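L-talarate/galactarate dehydratase (Salmonella typhimurium, PDB 2PP0) catalyses the magnesium-dependent dehydration of L-talarate and galactarate to 5-keto-4-deoxy-D-glucarate, and also epimerises L-talarate to galactarate. Local coordinates at residues B[26-37]-B[60-71]; B[85-96]-B[122-132]. One frame throughout, in Å; residues are numbered along the deposited sequence.

Contact 1: residues B[26-37]-B[60-71]; sequences DRIEWVKLSLAF and VAIIIAEIRSRD
Leu33, Leu35 and Phe37 face Ala65, Ile63 and Ala61 across an antiparallel strand pair at the centre of the four-stranded sheet of the enolase-superfamily N-terminal domain. On this face packing is close. Leu33 CD2 lies 3.8 Å from Ala65 CB, Leu35 CD1 runs alongside Ile63, and the small methyl of Ala61 admits Phe37 CE1 at 3.6 Å from its CB. Helix 86-96 covers Leu33 and Leu35, a place that suits branched aliphatic residues.

The other face is more polar and, toward Lys32, Glu66 and Arg68, partly open to solvent. Trp30, its CG anti to the backbone N (chi1 -177°), lays its six-membered ring beside the Arg68 chain, CE3 to CD 3.5 Å, while its NE1 bonds Glu393. Lys32 and Glu66 extend in the same direction without closing a salt bridge; the carboxylate pairs instead with Arg385. One water bridges Lys32 O, Ser34 OG and Glu66 OE2.

Near the strand ends Glu29 and Trp30 both face Arg68, forming a classic beta bulge, with a straight bond from Glu29 N to Arg68 O (175°) and a weak one from Trp30 N. Beyond it Asp26 closes the pair. Its OD1 takes the N-H groups of Arg27 and Asp71 from opposite faces of the carboxylate, and OD2, also in a salt bridge with Arg146, accepts the Ser69 hydroxyl at 2.7 Å from OG, on the syn side but 27° out of the carboxylate plane.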
loop_
_atom_site.group_PDB
_atom_site.type_symbol
_atom_site.label_atom_id
_atom_site.label_comp_id
_atom_site.label_asym_id
_atom_site.label_seq_id
_atom_site.Cartn_x
_atom_site.Cartn_y
_atom_site.Cartn_z
ATOM N N ASP B 26 18.082 11.701 -1.835
ATOM C CA ASP B 26 17.927 12.724 -2.859
ATOM C C ASP B 26 17.144 13.900 -2.266
ATOM O O ASP B 26 16.580 13.795 -1.174
ATOM C CB ASP B 26 17.176 12.144 -4.065
ATOM C CG ASP B 26 17.409 12.938 -5.337
ATOM O OD1 ASP B 26 18.020 14.026 -5.250
ATOM O OD2 ASP B 26 16.978 12.478 -6.424
ATOM N N ARG B 27 17.107 15.014 -2.990
ATOM C CA ARG B 27 16.415 16.207 -2.527
ATOM C C ARG B 27 15.744 16.955 -3.671
ATOM O O ARG B 27 16.300 17.069 -4.761
ATOM C CB ARG B 27 17.408 17.146 -1.835
ATOM C CG ARG B 27 17.967 16.627 -0.525
ATOM C CD ARG B 27 16.909 16.650 0.564
ATOM N NE ARG B 27 17.468 16.345 1.879
ATOM C CZ ARG B 27 17.788 15.123 2.296
ATOM N NH1 ARG B 27 17.603 14.075 1.502
ATOM N NH2 ARG B 27 18.287 14.952 3.514
ATOM N N ILE B 28 14.540 17.465 -3.429
ATOM C CA ILE B 28 13.838 18.220 -4.457
ATOM C C ILE B 28 14.497 19.601 -4.526
ATOM O O ILE B 28 14.775 20.207 -3.491
ATOM C CB ILE B 28 12.327 18.379 -4.115
ATOM C CG1 ILE B 28 11.637 17.005 -4.155
ATOM C CG2 ILE B 28 11.663 19.338 -5.108
ATOM C CD1 ILE B 28 10.189 17.003 -3.670
ATOM N N GLU B 29 14.757 20.099 -5.732
ATOM C CA GLU B 29 15.388 21.409 -5.861
ATOM C C GLU B 29 14.650 22.356 -6.795
ATOM O O GLU B 29 14.964 23.541 -6.843
ATOM C CB GLU B 29 16.839 21.266 -6.349
ATOM C CG GLU B 29 17.714 20.384 -5.466
ATOM C CD GLU B 29 19.190 20.514 -5.797
ATOM O OE1 GLU B 29 19.516 20.632 -6.998
ATOM O OE2 GLU B 29 20.017 20.483 -4.857
ATOM N N TRP B 30 13.668 21.841 -7.525
ATOM C CA TRP B 30 12.925 22.665 -8.471
ATOM C C TRP B 30 11.533 22.110 -8.743
ATOM O O TRP B 30 11.352 20.897 -8.861
ATOM C CB TRP B 30 13.694 22.733 -9.790
ATOM C CG TRP B 30 13.077 23.597 -10.841
ATOM C CD1 TRP B 30 13.178 24.955 -10.950
ATOM C CD2 TRP B 30 12.308 23.160 -11.970
ATOM N NE1 TRP B 30 12.527 25.387 -12.079
ATOM C CE2 TRP B 30 11.984 24.307 -12.723
ATOM C CE3 TRP B 30 11.864 21.908 -12.418
ATOM C CZ2 TRP B 30 11.238 24.243 -13.903
ATOM C CZ3 TRP B 30 11.120 21.845 -13.594
ATOM C CH2 TRP B 30 10.816 23.008 -14.322
ATOM N N VAL B 31 10.559 23.013 -8.853
ATOM C CA VAL B 31 9.176 22.642 -9.126
ATOM C C VAL B 31 8.538 23.654 -10.066
ATOM O O VAL B 31 8.717 24.858 -9.893
ATOM C CB VAL B 31 8.311 22.632 -7.848
ATOM C CG1 VAL B 31 6.920 22.105 -8.182
ATOM C CG2 VAL B 31 8.960 21.808 -6.768
ATOM N N LYS B 32 7.793 23.166 -11.052
ATOM C CA LYS B 32 7.097 24.042 -11.986
ATOM C C LYS B 32 5.632 23.644 -12.091
ATOM O O LYS B 32 5.312 22.494 -12.400
ATOM C CB LYS B 32 7.709 23.983 -13.385
ATOM C CG LYS B 32 6.996 24.899 -14.370
ATOM C CD LYS B 32 7.571 24.781 -15.768
ATOM C CE LYS B 32 6.841 25.700 -16.725
ATOM N NZ LYS B 32 7.296 25.498 -18.119
ATOM N N LEU B 33 4.743 24.599 -11.835
ATOM C CA LEU B 33 3.312 24.344 -11.915
ATOM C C LEU B 33 2.751 25.070 -13.124
ATOM O O LEU B 33 3.185 26.177 -13.449
ATOM C CB LEU B 33 2.612 24.839 -10.648
ATOM C CG LEU B 33 3.138 24.306 -9.311
ATOM C CD1 LEU B 33 2.359 24.944 -8.172
ATOM C CD2 LEU B 33 3.012 22.786 -9.262
ATOM N N SER B 34 1.794 24.444 -13.796
ATOM C CA SER B 34 1.177 25.045 -14.967
ATOM C C SER B 34 -0.335 24.884 -14.951
ATOM O O SER B 34 -0.860 23.871 -14.476
ATOM C CB SER B 34 1.721 24.405 -16.250
ATOM O OG SER B 34 3.113 24.631 -16.399
ATOM N N LEU B 35 -1.032 25.902 -15.448
ATOM C CA LEU B 35 -2.482 25.859 -15.559
ATOM C C LEU B 35 -2.751 25.995 -17.045
ATOM O O LEU B 35 -2.474 27.038 -17.641
ATOM C CB LEU B 35 -3.152 27.017 -14.812
ATOM C CG LEU B 35 -4.664 27.103 -15.074
ATOM C CD1 LEU B 35 -5.322 25.784 -14.678
ATOM C CD2 LEU B 35 -5.281 28.274 -14.294
ATOM N N ALA B 36 -3.273 24.936 -17.648
ATOM C CA ALA B 36 -3.563 24.955 -19.071
ATOM C C ALA B 36 -5.028 24.648 -19.305
ATOM O O ALA B 36 -5.707 24.122 -18.425
ATOM C CB ALA B 36 -2.691 23.927 -19.796
ATOM N N PHE B 37 -5.515 24.986 -20.490
ATOM C CA PHE B 37 -6.895 24.713 -20.833
ATOM C C PHE B 37 -6.990 23.952 -22.142
ATOM O O PHE B 37 -6.518 24.405 -23.188
ATOM C CB PHE B 37 -7.694 26.014 -20.891
ATOM C CG PHE B 37 -8.034 26.563 -19.535
ATOM C CD1 PHE B 37 -9.138 26.083 -18.835
ATOM C CD2 PHE B 37 -7.222 27.516 -18.932
ATOM C CE1 PHE B 37 -9.423 26.545 -17.555
ATOM C CE2 PHE B 37 -7.499 27.983 -17.648
ATOM C CZ PHE B 37 -8.601 27.496 -16.961
ATOM N N VAL B 60 -11.301 21.822 -20.670
ATOM C CA VAL B 60 -10.896 21.120 -19.461
ATOM C C VAL B 60 -9.662 21.792 -18.885
ATOM O O VAL B 60 -8.662 21.983 -19.587
ATOM C CB VAL B 60 -10.568 19.633 -19.744
ATOM C CG1 VAL B 60 -10.157 18.931 -18.447
ATOM C CG2 VAL B 60 -11.771 18.941 -20.350
ATOM N N ALA B 61 -9.738 22.178 -17.617
ATOM C CA ALA B 61 -8.606 22.801 -16.953
ATOM C C ALA B 61 -7.643 21.675 -16.592
ATOM O O ALA B 61 -8.069 20.608 -16.148
ATOM C CB ALA B 61 -9.059 23.522 -15.691
ATOM N N ILE B 62 -6.352 21.911 -16.793
ATOM C CA ILE B 62 -5.335 20.913 -16.481
ATOM C C ILE B 62 -4.253 21.574 -15.642
ATOM O O ILE B 62 -3.643 22.549 -16.074
ATOM C CB ILE B 62 -4.673 20.352 -17.770
ATOM C CG1 ILE B 62 -5.720 19.677 -18.663
ATOM C CG2 ILE B 62 -3.567 19.365 -17.398
ATOM C CD1 ILE B 62 -6.318 18.405 -18.084
ATOM N N ILE B 63 -4.022 21.065 -14.438
ATOM C CA ILE B 63 -2.979 21.631 -13.590
ATOM C C ILE B 63 -1.834 20.624 -13.595
ATOM O O ILE B 63 -1.992 19.472 -13.181
ATOM C CB ILE B 63 -3.467 21.887 -12.144
ATOM C CG1 ILE B 63 -4.667 22.847 -12.148
ATOM C CG2 ILE B 63 -2.354 22.531 -11.323
ATOM C CD1 ILE B 63 -5.963 22.233 -12.669
ATOM N N ILE B 64 -0.681 21.065 -14.081
ATOM C CA ILE B 64 0.489 20.205 -14.199
ATOM C C ILE B 64 1.578 20.556 -13.203
ATOM O O ILE B 64 1.804 21.726 -12.894
ATOM C CB ILE B 64 1.093 20.323 -15.616
ATOM C CG1 ILE B 64 -0.001 20.132 -16.657
ATOM C CG2 ILE B 64 2.194 19.288 -15.817
ATOM C CD1 ILE B 64 0.431 20.512 -18.059
ATOM N N ALA B 65 2.252 19.529 -12.696
ATOM C CA ALA B 65 3.361 19.730 -11.777
ATOM C C ALA B 65 4.573 19.001 -12.347
ATOM O O ALA B 65 4.464 17.872 -12.830
ATOM C CB ALA B 65 3.030 19.186 -10.394
ATOM N N GLU B 66 5.721 19.666 -12.310
ATOM C CA GLU B 66 6.972 19.086 -12.791
ATOM C C GLU B 66 7.951 19.281 -11.646
ATOM O O GLU B 66 8.096 20.391 -11.131
ATOM C CB GLU B 66 7.449 19.816 -14.044
ATOM C CG GLU B 66 6.476 19.722 -15.206
ATOM C CD GLU B 66 6.868 20.614 -16.366
ATOM O OE1 GLU B 66 7.919 20.348 -16.991
ATOM O OE2 GLU B 66 6.130 21.586 -16.650
ATOM N N ILE B 67 8.594 18.193 -11.228
ATOM C CA ILE B 67 9.536 18.219 -10.116
ATOM C C ILE B 67 10.882 17.634 -10.547
ATOM O O ILE B 67 10.928 16.612 -11.230
ATOM C CB ILE B 67 8.998 17.378 -8.920
ATOM C CG1 ILE B 67 7.600 17.864 -8.520
ATOM C CG2 ILE B 67 9.949 17.477 -7.729
ATOM C CD1 ILE B 67 6.951 17.024 -7.407
ATOM N N ARG B 68 11.969 18.296 -10.160
ATOM C CA ARG B 68 13.312 17.826 -10.489
ATOM C C ARG B 68 14.133 17.731 -9.215
ATOM O O ARG B 68 14.086 18.622 -8.368
ATOM C CB ARG B 68 13.979 18.764 -11.506
ATOM C CG ARG B 68 13.486 18.510 -12.918
ATOM C CD ARG B 68 13.961 19.543 -13.929
ATOM N NE ARG B 68 13.384 19.255 -15.240
ATOM C CZ ARG B 68 13.749 18.233 -16.015
ATOM N NH1 ARG B 68 14.706 17.398 -15.623
ATOM N NH2 ARG B 68 13.134 18.025 -17.173
ATOM N N SER B 69 14.873 16.637 -9.075
ATOM C CA SER B 69 15.684 16.417 -7.881
ATOM C C SER B 69 17.166 16.731 -8.085
ATOM O O SER B 69 17.659 16.808 -9.212
ATOM C CB SER B 69 15.549 14.964 -7.421
ATOM O OG SER B 69 16.162 14.096 -8.361
ATOM N N ARG B 70 17.866 16.901 -6.972
ATOM C CA ARG B 70 19.286 17.187 -6.981
ATOM C C ARG B 70 20.052 16.126 -7.774
ATOM O O ARG B 70 20.927 16.452 -8.573
ATOM C CB ARG B 70 19.806 17.214 -5.543
ATOM C CG ARG B 70 21.307 17.416 -5.411
ATOM C CD ARG B 70 21.749 17.001 -4.026
ATOM N NE ARG B 70 21.539 15.569 -3.820
ATOM C CZ ARG B 70 21.611 14.963 -2.640
ATOM N NH1 ARG B 70 21.888 15.664 -1.551
ATOM N NH2 ARG B 70 21.406 13.656 -2.548
ATOM N N ASP B 71 19.710 14.857 -7.566
ATOM C CA ASP B 71 20.410 13.774 -8.246
ATOM C C ASP B 71 19.988 13.487 -9.681
ATOM O O ASP B 71 20.257 12.407 -10.207
ATOM C CB ASP B 71 20.346 12.497 -7.402
ATOM C CG ASP B 71 20.987 12.680 -6.035
ATOM O OD1 ASP B 71 21.864 13.564 -5.910
ATOM O OD2 ASP B 71 20.630 11.946 -5.087
HETATM O O HOH W 1 4.146 22.481 -15.098
#

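Contact 2: residues B[85-96]-B[122-132]; sequences GGQGIYAHAKEI and VGRSGMAVQAI
His92 carries its CG anti to the backbone N (chi1 -171°), which swings the imidazole out from helix 86-96 toward Val122 and Ala128, while Ile89, with CG2 in the corresponding anti position and CG1 beside the backbone N (chi1 -66°), spreads its two branches over different partners. Ile89 CG2 meets the backbone of Gln130, 3.3 Å from its carbonyl O; CG1 packs on Met127 CG at 3.6 Å, and CD1 reaches the amide oxygen of Gln130.

The contact joins two helices of the N-terminal domain of the mandelate racemase/muconate lactonizing enzyme family. The axes of helix 86-96 and of the weakly bonded helical start 127-132 pass 8.1 Å apart at -62°. So near an approach asks for small residues where the backbones meet: Ala131 CB sits 3.4 Å from Ile89 O, and the same methyl lies at the edge of the His92 ring, in its plane. Ala93 CB lies 4.1 Å from Ala131 CB. Around Gly88 the absence of a side chain lets the thioether of Met127 lie against the helix, SD to Gly88 CA 3.9 Å, with the methyl beside it slightly farther off.

Val122 CG2 approaches His92 CE1 to 3.6 Å, obliquely to the ring. Ile96 CG2, from the same helix, lies over one face of the imidazole, offset, while its CD1 packs on Ile132 CG1.

No hydrogen bond joins the two segments. The backbone O of Gln130 is bonded to Ser79 OG and its side-chain NE2 to Arg304 O, so cohesion here rests on shape and dispersion, and polar pairing serves to tie the second helix to neighbouring parts of the fold.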
loop_
_atom_site.group_PDB
_atom_site.type_symbol
_atom_site.label_atom_id
_atom_site.label_comp_id
_atom_site.label_asym_id
_atom_site.label_seq_id
_atom_site.Cartn_x
_atom_site.Cartn_y
_atom_site.Cartn_z
ATOM N N GLY B 85 -13.210 25.356 -10.954
ATOM C CA GLY B 85 -12.376 24.593 -10.041
ATOM C C GLY B 85 -10.891 24.628 -10.376
ATOM O O GLY B 85 -10.055 24.523 -9.483
ATOM N N GLY B 86 -10.565 24.791 -11.656
ATOM C CA GLY B 86 -9.170 24.819 -12.079
ATOM C C GLY B 86 -8.356 26.001 -11.583
ATOM O O GLY B 86 -7.181 25.851 -11.250
ATOM N N GLN B 87 -8.964 27.185 -11.533
ATOM C CA GLN B 87 -8.253 28.369 -11.054
ATOM C C GLN B 87 -7.888 28.206 -9.584
ATOM O O GLN B 87 -6.839 28.674 -9.137
ATOM C CB GLN B 87 -9.121 29.631 -11.220
ATOM C CG GLN B 87 -9.453 30.016 -12.658
ATOM C CD GLN B 87 -8.237 30.451 -13.461
ATOM O OE1 GLN B 87 -7.194 30.793 -12.900
ATOM N NE2 GLN B 87 -8.376 30.457 -14.782
ATOM N N GLY B 88 -8.758 27.541 -8.829
ATOM C CA GLY B 88 -8.503 27.346 -7.412
ATOM C C GLY B 88 -7.464 26.269 -7.153
ATOM O O GLY B 88 -6.617 26.405 -6.271
ATOM N N ILE B 89 -7.537 25.184 -7.911
ATOM C CA ILE B 89 -6.571 24.100 -7.764
ATOM C C ILE B 89 -5.167 24.663 -8.021
ATOM O O ILE B 89 -4.256 24.482 -7.209
ATOM C CB ILE B 89 -6.865 22.965 -8.761
ATOM C CG1 ILE B 89 -8.203 22.313 -8.418
ATOM C CG2 ILE B 89 -5.749 21.914 -8.710
ATOM C CD1 ILE B 89 -8.666 21.306 -9.438
ATOM N N TYR B 90 -4.999 25.357 -9.146
ATOM C CA TYR B 90 -3.700 25.948 -9.482
ATOM C C TYR B 90 -3.247 26.970 -8.440
ATOM O O TYR B 90 -2.086 26.977 -8.025
ATOM C CB TYR B 90 -3.757 26.636 -10.843
ATOM C CG TYR B 90 -2.500 27.418 -11.172
ATOM C CD1 TYR B 90 -1.349 26.772 -11.633
ATOM C CD2 TYR B 90 -2.456 28.803 -11.005
ATOM C CE1 TYR B 90 -0.188 27.489 -11.921
ATOM C CE2 TYR B 90 -1.294 29.531 -11.291
ATOM C CZ TYR B 90 -0.167 28.866 -11.749
ATOM O OH TYR B 90 0.977 29.577 -12.043
ATOM N N ALA B 91 -4.163 27.842 -8.021
ATOM C CA ALA B 91 -3.824 28.869 -7.037
ATOM C C ALA B 91 -3.305 28.283 -5.728
ATOM O O ALA B 91 -2.334 28.786 -5.156
ATOM C CB ALA B 91 -5.047 29.772 -6.769
ATOM N N HIS B 92 -3.943 27.222 -5.242
ATOM C CA HIS B 92 -3.503 26.610 -3.990
ATOM C C HIS B 92 -2.179 25.862 -4.182
ATOM O O HIS B 92 -1.296 25.927 -3.335
ATOM C CB HIS B 92 -4.561 25.641 -3.459
ATOM C CG HIS B 92 -4.271 25.142 -2.077
ATOM N ND1 HIS B 92 -4.194 25.981 -0.987
ATOM C CD2 HIS B 92 -4.002 23.898 -1.613
ATOM C CE1 HIS B 92 -3.888 25.277 0.089
ATOM N NE2 HIS B 92 -3.766 24.010 -0.264
ATOM N N ALA B 93 -2.054 25.146 -5.294
ATOM C CA ALA B 93 -0.821 24.411 -5.585
ATOM C C ALA B 93 0.324 25.426 -5.572
ATOM O O ALA B 93 1.386 25.192 -4.999
ATOM C CB ALA B 93 -0.927 23.741 -6.948
ATOM N N LYS B 94 0.086 26.577 -6.187
ATOM C CA LYS B 94 1.093 27.625 -6.231
ATOM C C LYS B 94 1.447 28.151 -4.843
ATOM O O LYS B 94 2.598 28.491 -4.582
ATOM C CB LYS B 94 0.600 28.775 -7.116
ATOM C CG LYS B 94 1.505 29.994 -7.137
ATOM C CD LYS B 94 1.059 30.952 -8.226
ATOM C CE LYS B 94 1.800 32.277 -8.160
ATOM N NZ LYS B 94 1.251 33.227 -9.175
ATOM N N GLU B 95 0.463 28.202 -3.946
ATOM C CA GLU B 95 0.699 28.732 -2.604
ATOM C C GLU B 95 1.377 27.759 -1.629
ATOM O O GLU B 95 1.885 28.181 -0.589
ATOM C CB GLU B 95 -0.629 29.257 -2.006
ATOM C CG GLU B 95 -0.468 30.026 -0.683
ATOM C CD GLU B 95 -1.750 30.729 -0.214
ATOM O OE1 GLU B 95 -2.858 30.364 -0.665
ATOM O OE2 GLU B 95 -1.645 31.642 0.627
ATOM N N ILE B 96 1.408 26.471 -1.968
ATOM C CA ILE B 96 2.031 25.468 -1.097
ATOM C C ILE B 96 3.259 24.759 -1.694
ATOM O O ILE B 96 4.027 24.142 -0.960
ATOM C CB ILE B 96 1.028 24.350 -0.702
ATOM C CG1 ILE B 96 0.554 23.611 -1.958
ATOM C CG2 ILE B 96 -0.165 24.944 0.053
ATOM C CD1 ILE B 96 -0.342 22.407 -1.667
ATOM N N VAL B 122 -7.725 24.752 4.902
ATOM C CA VAL B 122 -8.634 24.382 3.825
ATOM C C VAL B 122 -9.007 22.895 3.666
ATOM O O VAL B 122 -9.446 22.458 2.597
ATOM C CB VAL B 122 -8.142 24.973 2.472
ATOM C CG1 VAL B 122 -8.414 26.477 2.447
ATOM C CG2 VAL B 122 -6.645 24.744 2.288
ATOM N N GLY B 123 -8.834 22.126 4.734
ATOM C CA GLY B 123 -9.239 20.728 4.725
ATOM C C GLY B 123 -8.350 19.600 4.237
ATOM O O GLY B 123 -7.192 19.790 3.853
ATOM N N ARG B 124 -8.930 18.403 4.255
ATOM C CA ARG B 124 -8.249 17.187 3.833
ATOM C C ARG B 124 -9.056 16.468 2.759
ATOM O O ARG B 124 -8.905 15.271 2.550
ATOM C CB ARG B 124 -8.033 16.266 5.034
ATOM C CG ARG B 124 -7.231 16.917 6.149
ATOM C CD ARG B 124 -6.903 15.939 7.273
ATOM N NE ARG B 124 -6.404 16.644 8.453
ATOM C CZ ARG B 124 -6.151 16.070 9.625
ATOM N NH1 ARG B 124 -6.346 14.766 9.790
ATOM N NH2 ARG B 124 -5.716 16.805 10.643
ATOM N N SER B 125 -9.926 17.214 2.088
ATOM C CA SER B 125 -10.738 16.673 1.004
ATOM C C SER B 125 -11.072 17.837 0.092
ATOM O O SER B 125 -10.873 18.992 0.457
ATOM C CB SER B 125 -12.038 16.062 1.540
ATOM O OG SER B 125 -12.883 17.068 2.064
ATOM N N GLY B 126 -11.563 17.537 -1.102
ATOM C CA GLY B 126 -11.933 18.597 -2.016
ATOM C C GLY B 126 -10.818 19.237 -2.820
ATOM O O GLY B 126 -9.761 18.640 -3.054
ATOM N N MET B 127 -11.062 20.481 -3.224
ATOM C CA MET B 127 -10.133 21.231 -4.055
ATOM C C MET B 127 -8.693 21.298 -3.568
ATOM O O MET B 127 -7.776 21.244 -4.376
ATOM C CB MET B 127 -10.678 22.648 -4.285
ATOM C CG MET B 127 -10.178 23.317 -5.575
ATOM S SD MET B 127 -11.142 24.814 -6.007
ATOM C CE MET B 127 -10.879 25.691 -4.521
ATOM N N ALA B 128 -8.477 21.419 -2.262
ATOM C CA ALA B 128 -7.113 21.495 -1.762
ATOM C C ALA B 128 -6.305 20.207 -1.994
ATOM O O ALA B 128 -5.117 20.279 -2.306
ATOM C CB ALA B 128 -7.110 21.862 -0.279
ATOM N N VAL B 129 -6.922 19.034 -1.847
ATOM C CA VAL B 129 -6.161 17.802 -2.079
ATOM C C VAL B 129 -5.985 17.597 -3.579
ATOM O O VAL B 129 -5.070 16.898 -4.026
ATOM C CB VAL B 129 -6.819 16.541 -1.427
ATOM C CG1 VAL B 129 -6.975 16.763 0.069
ATOM C CG2 VAL B 129 -8.151 16.215 -2.072
ATOM N N GLN B 130 -6.852 18.230 -4.361
ATOM C CA GLN B 130 -6.748 18.130 -5.807
ATOM C C GLN B 130 -5.597 19.016 -6.292
ATOM O O GLN B 130 -5.154 18.904 -7.433
ATOM C CB GLN B 130 -8.065 18.536 -6.468
ATOM C CG GLN B 130 -9.131 17.454 -6.396
ATOM C CD GLN B 130 -10.430 17.886 -7.044
ATOM O OE1 GLN B 130 -10.443 18.781 -7.888
ATOM N NE2 GLN B 130 -11.530 17.239 -6.663
ATOM N N ALA B 131 -5.122 19.891 -5.407
ATOM C CA ALA B 131 -4.000 20.772 -5.707
ATOM C C ALA B 131 -2.719 20.011 -5.347
ATOM O O ALA B 131 -1.638 20.320 -5.848
ATOM C CB ALA B 131 -4.091 22.051 -4.890
ATOM N N ILE B 132 -2.853 19.025 -4.461
ATOM C CA ILE B 132 -1.719 18.189 -4.062
ATOM C C ILE B 132 -1.559 17.083 -5.116
ATOM O O ILE B 132 -0.445 16.646 -5.412
ATOM C CB ILE B 132 -1.955 17.554 -2.653
ATOM C CG1 ILE B 132 -1.969 18.650 -1.585
ATOM C CG2 ILE B 132 -0.862 16.531 -2.329
ATOM C CD1 ILE B 132 -2.212 18.139 -0.173
#

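In the fold
Both contacts belong to the N-terminal domain of the enolase fold and share helix 86-96, different sides of which serve them, with Ala93 touching both: Leu33 of contact 1 packs on Ala93 and Leu35 on Gln87 and Tyr90, and Leu33 CD1 comes within 3.3 Å of Ala93 O. Contact 1 is the more buried and the more extensive, a sheet pairing stitched by regular backbone bonds, with ionic groups gathered at its end and its polar face. Contact 2, about 14 Å away between centres, is only partly buried and joins two helices by van der Waals packing, with no hydrogen bond across it. Together they layer sheet, helix 86-96 and helix 127-146, the last reaching toward the barrel through Gln130 and Arg304.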